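Local coordinates for uncharacterized protein (Legionella pneumophila subsp. pneumophila, PDB 4HFV) that is of unknown molecular function but is a putative effector of the Dot/Icm type IV secretion system, probably delivered into the host cell during infection, at residues A[83-88]-A[101-106]; A[132-137]-A[152-157]. All blocks are in the same frame, centred on the assembly; numbering follows the deposited sequence.

Interaction 1 of 2, residues A[83-88]-A[101-106]; sequences YIRDQI and DFYKSL
R85 and Y103 meet where helix 83-88 and helix 101-106 come closest, their CA atoms 5.8 Å apart. The arginine, extended from CG to NE with its CG anti to the backbone N (chi1 -180°), crosses the phenol at a slant, R85 CG lying 3.3 Å from Y103 CE1. Farther out, Y103 OH sits over the centre of one guanidinium face, the two planes tilted by only 21°. R85 NH2 and Y103 OH are 3.3 Å apart, but the angle is too poor for a hydrogen bond; R85 NE is hydrogen-bonded to T107 OG1, just past the second segment. The backbone oxygen of R85 lies in the plane of the Y103 ring, 3.3 Å from Y103 CE1 at its edge.

Beside this pair the contact is apolar. I88 divides its branches, CG2 lying 4.0 Å from Y103 CD1 while CD1 reaches the edge of the F102 ring. L106 CD1 fits against I84 CG2 at 4.0 Å. The segments run roughly antiparallel (144°), their axes approaching to 9.6 Å, so that successive helices 70-90 and 101-109, joined by a short linker, pack as a helical hairpin. Helix 49-64 covers I84, I88 and F102, helix 9-27 also packs on F102, and helix 161-188 lies against Y83 and Q87.

Interaction 2 of 2, residues A[132-137]-A[152-157]; sequences KFLRSH and QPFAIK
F154 supplies most of the apolar contact, its ring touched by F133 and L134 of the last helical turn and H137 just after it. L134 comes over one face: its CD2 methyl stands 3.8 Å from the ring centroid and 12° off the normal, a well-centred CH-pi contact. H137 CB meets the rim in the ring plane, 3.8 Å from F154 CE1. F133 approaches the far end of the ring, with F133 CE2 3.7 Å from F154 CZ. The F154 CB points toward the helix, and CG anti to the carbonyl carbon (chi1 -71°) carries the ring on to it. P153 adds a smaller apolar patch, its CG 3.8 Å from H137 CB.

No direct hydrogen bond joins the segments; the polar link is one water. It donates to H137 O at 2.8 Å and to Q152 OE1, and accepts from F154 N at 3.0 Å. The amide nitrogen of Q152 turns to the carbonyls of L149 and V138, which, with the water on OE1, sets the orientation of the amide. S136 OG bonds back to F133 O at 2.6 Å.

Helices 49-64 and 161-188 also pack on F154. Q152 to A155 form a type I beta turn, overlapping with an inverse gamma turn centred on A155: a compact loop docked on a helix C-terminus through one aromatic anchor and a bridging water.

How the interactions relate
Interactions 1 and 2 illustrate how an all-helical chain can be tied together by successive local closures. They come in series: 83-88 meets 101-106 before 132-137 meets 152-157, and helix 101-109 is followed directly by helix 120-136. Their centres are 21 Å apart, on opposite sides of the chain's centre, and although their nearest atoms approach to about 6 Å they do not touch. Helix 49-64 packs on residues of both contacts; helix 161-188 packs on interaction 2 and lies against the outer side chains Y83 and Q87 of segment 83-88. The latter helix carries S169, H173 and R176, seen to bind succinate; the L134 side chain lies about 10 Å from that of S169, whereas interaction 1 is remote from these residues.

Interaction 1 of 2, residues A[83-88]-A[101-106]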
loop_
_atom_site.group_PDB
_atom_site.type_symbol
_atom_site.label_atom_id
_atom_site.label_comp_id
_atom_site.label_asym_id
_atom_site.label_seq_id
_atom_site.Cartn_x
_atom_site.Cartn_y
_atom_site.Cartn_z
ATOM N N TYR A 83 -13.841 -0.265 12.235
ATOM C CA TYR A 83 -14.115 -1.130 11.083
ATOM C C TYR A 83 -15.384 -1.973 11.267
ATOM O O TYR A 83 -16.227 -2.091 10.372
ATOM C CB TYR A 83 -12.869 -2.019 10.843
ATOM C CG TYR A 83 -12.912 -2.933 9.625
ATOM C CD1 TYR A 83 -13.214 -2.456 8.359
ATOM C CD2 TYR A 83 -12.586 -4.283 9.751
ATOM C CE1 TYR A 83 -13.198 -3.320 7.258
ATOM C CE2 TYR A 83 -12.585 -5.139 8.689
ATOM C CZ TYR A 83 -12.893 -4.674 7.450
ATOM O OH TYR A 83 -12.899 -5.579 6.411
ATOM N N ILE A 84 -15.518 -2.601 12.421
ATOM C CA ILE A 84 -16.705 -3.418 12.633
ATOM C C ILE A 84 -17.946 -2.551 12.688
ATOM O O ILE A 84 -18.985 -2.926 12.151
ATOM C CB ILE A 84 -16.601 -4.274 13.902
ATOM C CG1 ILE A 84 -15.678 -5.465 13.613
ATOM C CG2 ILE A 84 -17.998 -4.738 14.319
ATOM C CD1 ILE A 84 -15.171 -6.127 14.839
ATOM N N ARG A 85 -17.852 -1.381 13.328
ATOM C CA ARG A 85 -18.958 -0.400 13.287
ATOM C C ARG A 85 -19.377 -0.094 11.831
ATOM O O ARG A 85 -20.559 -0.103 11.477
ATOM C CB ARG A 85 -18.528 0.907 13.982
ATOM C CG ARG A 85 -19.582 2.037 14.025
ATOM C CD ARG A 85 -19.135 3.173 14.950
ATOM N NE ARG A 85 -20.037 4.335 14.958
ATOM C CZ ARG A 85 -20.027 5.298 14.043
ATOM N NH1 ARG A 85 -19.168 5.239 13.055
ATOM N NH2 ARG A 85 -20.844 6.349 14.131
ATOM N N ASP A 86 -18.405 0.169 10.961
ATOM C CA ASP A 86 -18.725 0.483 9.580
ATOM C C ASP A 86 -19.383 -0.710 8.851
ATOM O O ASP A 86 -20.301 -0.563 8.032
ATOM C CB ASP A 86 -17.439 0.880 8.871
ATOM C CG ASP A 86 -17.699 1.455 7.494
ATOM O OD1 ASP A 86 -18.318 2.515 7.427
ATOM O OD2 ASP A 86 -17.276 0.842 6.490
ATOM N N GLN A 87 -18.915 -1.892 9.183
ATOM C CA GLN A 87 -19.466 -3.123 8.631
ATOM C C GLN A 87 -20.946 -3.291 8.985
ATOM O O GLN A 87 -21.765 -3.710 8.160
ATOM C CB GLN A 87 -18.637 -4.304 9.081
ATOM C CG GLN A 87 -17.312 -4.378 8.294
ATOM C CD GLN A 87 -16.444 -5.570 8.604
ATOM O OE1 GLN A 87 -16.195 -5.899 9.751
ATOM N NE2 GLN A 87 -15.922 -6.211 7.539
ATOM N N ILE A 88 -21.298 -2.919 10.201
ATOM C CA ILE A 88 -22.695 -2.948 10.627
ATOM C C ILE A 88 -23.504 -1.862 9.924
ATOM O O ILE A 88 -24.614 -2.113 9.476
ATOM C CB ILE A 88 -22.804 -2.819 12.143
ATOM C CG1 ILE A 88 -22.097 -4.001 12.808
ATOM C CG2 ILE A 88 -24.268 -2.796 12.585
ATOM C CD1 ILE A 88 -22.046 -3.911 14.361
ATOM N N ASP A 101 -28.188 -1.803 18.899
ATOM C CA ASP A 101 -27.595 -1.404 20.181
ATOM C C ASP A 101 -26.063 -1.615 20.163
ATOM O O ASP A 101 -25.314 -0.851 20.792
ATOM C CB ASP A 101 -28.219 -2.184 21.363
ATOM C CG ASP A 101 -29.534 -1.582 21.876
ATOM O OD1 ASP A 101 -30.073 -0.643 21.272
ATOM O OD2 ASP A 101 -30.027 -2.077 22.928
ATOM N N PHE A 102 -25.572 -2.659 19.495
ATOM C CA PHE A 102 -24.116 -2.898 19.467
ATOM C C PHE A 102 -23.419 -1.819 18.659
ATOM O O PHE A 102 -22.341 -1.308 19.050
ATOM C CB PHE A 102 -23.781 -4.301 18.938
ATOM C CG PHE A 102 -22.364 -4.733 19.202
ATOM C CD1 PHE A 102 -21.893 -4.879 20.512
ATOM C CD2 PHE A 102 -21.518 -5.052 18.142
ATOM C CE1 PHE A 102 -20.568 -5.312 20.759
ATOM C CE2 PHE A 102 -20.200 -5.486 18.364
ATOM C CZ PHE A 102 -19.715 -5.618 19.672
ATOM N N TYR A 103 -24.050 -1.424 17.559
ATOM C CA TYR A 103 -23.552 -0.314 16.770
ATOM C C TYR A 103 -23.461 0.939 17.618
ATOM O O TYR A 103 -22.436 1.623 17.666
ATOM C CB TYR A 103 -24.473 -0.048 15.573
ATOM C CG TYR A 103 -24.005 1.131 14.714
ATOM C CD1 TYR A 103 -23.116 0.933 13.652
ATOM C CD2 TYR A 103 -24.452 2.432 14.978
ATOM C CE1 TYR A 103 -22.688 2.007 12.845
ATOM C CE2 TYR A 103 -24.033 3.514 14.187
ATOM C CZ TYR A 103 -23.176 3.304 13.127
ATOM O OH TYR A 103 -22.758 4.355 12.366
ATOM N N LYS A 104 -24.551 1.250 18.314
ATOM C CA LYS A 104 -24.556 2.397 19.194
ATOM C C LYS A 104 -23.435 2.362 20.219
ATOM O O LYS A 104 -22.844 3.406 20.527
ATOM C CB LYS A 104 -25.875 2.502 19.929
ATOM C CG LYS A 104 -26.950 3.117 19.118
ATOM C CD LYS A 104 -28.035 3.772 20.023
ATOM C CE LYS A 104 -28.955 2.766 20.666
ATOM N NZ LYS A 104 -30.094 3.454 21.438
ATOM N N SER A 105 -23.192 1.177 20.774
ATOM C CA SER A 105 -22.158 0.982 21.777
ATOM C C SER A 105 -20.754 1.217 21.206
ATOM O O SER A 105 -19.864 1.771 21.895
ATOM C CB SER A 105 -22.288 -0.418 22.415
ATOM O OG SER A 105 -21.561 -1.420 21.685
ATOM N N LEU A 106 -20.567 0.871 19.921
ATOM C CA LEU A 106 -19.299 1.141 19.282
ATOM C C LEU A 106 -19.107 2.650 19.076
ATOM O O LEU A 106 -18.027 3.163 19.330
ATOM C CB LEU A 106 -19.181 0.367 17.953
ATOM C CG LEU A 106 -19.132 -1.128 18.196
ATOM C CD1 LEU A 106 -19.268 -1.891 16.888
ATOM C CD2 LEU A 106 -17.847 -1.516 18.883
#

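Interaction 2 of 2, residues A[132-137]-A[152-157]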
loop_
_atom_site.group_PDB
_atom_site.type_symbol
_atom_site.label_atom_id
_atom_site.label_comp_id
_atom_site.label_asym_id
_atom_site.label_seq_id
_atom_site.Cartn_x
_atom_site.Cartn_y
_atom_site.Cartn_z
ATOM N N LYS A 132 -1.769 -4.625 9.217
ATOM C CA LYS A 132 -0.456 -5.161 9.608
ATOM C C LYS A 132 -0.606 -6.157 10.759
ATOM O O LYS A 132 -0.017 -7.276 10.774
ATOM C CB LYS A 132 0.492 -4.026 10.036
ATOM C CG LYS A 132 1.377 -3.464 8.945
ATOM C CD LYS A 132 2.255 -2.326 9.495
ATOM C CE LYS A 132 1.862 -0.944 8.927
ATOM N NZ LYS A 132 2.309 -0.749 7.511
ATOM N N PHE A 133 -1.374 -5.744 11.763
ATOM C CA PHE A 133 -1.607 -6.570 12.909
ATOM C C PHE A 133 -2.157 -7.924 12.500
ATOM O O PHE A 133 -1.621 -8.964 12.916
ATOM C CB PHE A 133 -2.579 -5.852 13.879
ATOM C CG PHE A 133 -3.139 -6.729 14.917
ATOM C CD1 PHE A 133 -2.445 -6.967 16.108
ATOM C CD2 PHE A 133 -4.392 -7.303 14.735
ATOM C CE1 PHE A 133 -3.010 -7.785 17.086
ATOM C CE2 PHE A 133 -4.949 -8.119 15.700
ATOM C CZ PHE A 133 -4.271 -8.350 16.866
ATOM N N LEU A 134 -3.190 -7.938 11.660
ATOM C CA LEU A 134 -3.757 -9.220 11.239
ATOM C C LEU A 134 -2.738 -10.098 10.469
ATOM O O LEU A 134 -2.647 -11.324 10.672
ATOM C CB LEU A 134 -5.053 -9.006 10.421
ATOM C CG LEU A 134 -6.282 -8.460 11.195
ATOM C CD1 LEU A 134 -7.370 -8.125 10.252
ATOM C CD2 LEU A 134 -6.860 -9.415 12.220
ATOM N N ARG A 135 -1.998 -9.491 9.566
ATOM C CA ARG A 135 -0.947 -10.213 8.827
ATOM C C ARG A 135 0.070 -10.825 9.789
ATOM O O ARG A 135 0.529 -11.958 9.593
ATOM C CB ARG A 135 -0.255 -9.279 7.827
ATOM C CG ARG A 135 -1.092 -8.957 6.563
ATOM C CD ARG A 135 -0.171 -8.415 5.404
ATOM N NE ARG A 135 0.080 -6.979 5.504
ATOM C CZ ARG A 135 1.194 -6.413 5.971
ATOM N NH1 ARG A 135 1.278 -5.085 6.025
ATOM N NH2 ARG A 135 2.227 -7.154 6.369
ATOM N N SER A 136 0.355 -10.110 10.875
ATOM C CA SER A 136 1.333 -10.590 11.852
ATOM C C SER A 136 0.822 -11.841 12.573
ATOM O O SER A 136 1.613 -12.579 13.139
ATOM C CB SER A 136 1.716 -9.487 12.850
ATOM O OG SER A 136 0.759 -9.402 13.912
ATOM N N HIS A 137 -0.496 -12.079 12.505
ATOM C CA HIS A 137 -1.128 -13.220 13.151
ATOM C C HIS A 137 -1.712 -14.180 12.132
ATOM O O HIS A 137 -2.428 -15.075 12.510
ATOM C CB HIS A 137 -2.219 -12.786 14.143
ATOM C CG HIS A 137 -1.675 -12.070 15.334
ATOM N ND1 HIS A 137 -0.895 -12.699 16.278
ATOM C CD2 HIS A 137 -1.717 -10.760 15.690
ATOM C CE1 HIS A 137 -0.499 -11.816 17.177
ATOM N NE2 HIS A 137 -0.978 -10.627 16.837
ATOM N N GLN A 152 -3.404 -20.496 13.826
ATOM C CA GLN A 152 -4.164 -19.383 13.270
ATOM C C GLN A 152 -5.167 -18.853 14.310
ATOM O O GLN A 152 -6.291 -19.332 14.389
ATOM C CB GLN A 152 -4.904 -19.851 12.015
ATOM C CG GLN A 152 -4.005 -20.164 10.843
ATOM C CD GLN A 152 -3.463 -18.922 10.186
ATOM O OE1 GLN A 152 -4.202 -17.986 9.898
ATOM N NE2 GLN A 152 -2.169 -18.916 9.913
ATOM N N PRO A 153 -4.763 -17.852 15.108
ATOM C CA PRO A 153 -5.700 -17.367 16.135
ATOM C C PRO A 153 -7.013 -16.820 15.525
ATOM O O PRO A 153 -8.046 -16.756 16.203
ATOM C CB PRO A 153 -4.908 -16.247 16.813
ATOM C CG PRO A 153 -3.785 -15.858 15.795
ATOM C CD PRO A 153 -3.469 -17.130 15.119
ATOM N N PHE A 154 -6.970 -16.398 14.260
ATOM C CA PHE A 154 -8.148 -15.826 13.620
ATOM C C PHE A 154 -8.930 -16.794 12.740
ATOM O O PHE A 154 -9.794 -16.360 11.978
ATOM C CB PHE A 154 -7.805 -14.537 12.861
ATOM C CG PHE A 154 -7.486 -13.389 13.756
ATOM C CD1 PHE A 154 -6.175 -13.049 14.032
ATOM C CD2 PHE A 154 -8.518 -12.691 14.400
ATOM C CE1 PHE A 154 -5.864 -12.018 14.895
ATOM C CE2 PHE A 154 -8.222 -11.647 15.268
ATOM C CZ PHE A 154 -6.897 -11.303 15.521
ATOM N N ALA A 155 -8.643 -18.090 12.853
ATOM C CA ALA A 155 -9.460 -19.113 12.208
ATOM C C ALA A 155 -10.745 -19.305 13.040
ATOM O O ALA A 155 -10.880 -20.213 13.827
ATOM C CB ALA A 155 -8.676 -20.435 12.064
ATOM N N ILE A 156 -11.680 -18.403 12.823
ATOM C CA ILE A 156 -12.870 -18.265 13.619
ATOM C C ILE A 156 -14.008 -18.551 12.655
ATOM O O ILE A 156 -13.984 -18.099 11.473
ATOM C CB ILE A 156 -12.949 -16.822 14.144
ATOM C CG1 ILE A 156 -11.866 -16.565 15.197
ATOM C CG2 ILE A 156 -14.387 -16.479 14.682
ATOM C CD1 ILE A 156 -11.602 -14.998 15.467
ATOM N N LYS A 157 -14.994 -19.305 13.137
ATOM C CA LYS A 157 -16.080 -19.716 12.282
ATOM C C LYS A 157 -16.803 -18.496 11.738
ATOM O O LYS A 157 -17.098 -17.531 12.490
ATOM C CB LYS A 157 -17.051 -20.611 13.034
ATOM C CG LYS A 157 -17.979 -21.422 12.128
ATOM C CD LYS A 157 -18.941 -22.303 12.938
ATOM C CE LYS A 157 -19.909 -21.458 13.764
ATOM N NZ LYS A 157 -20.763 -22.272 14.684
HETATM O O HOH W 1 -4.833 -16.425 12.198
#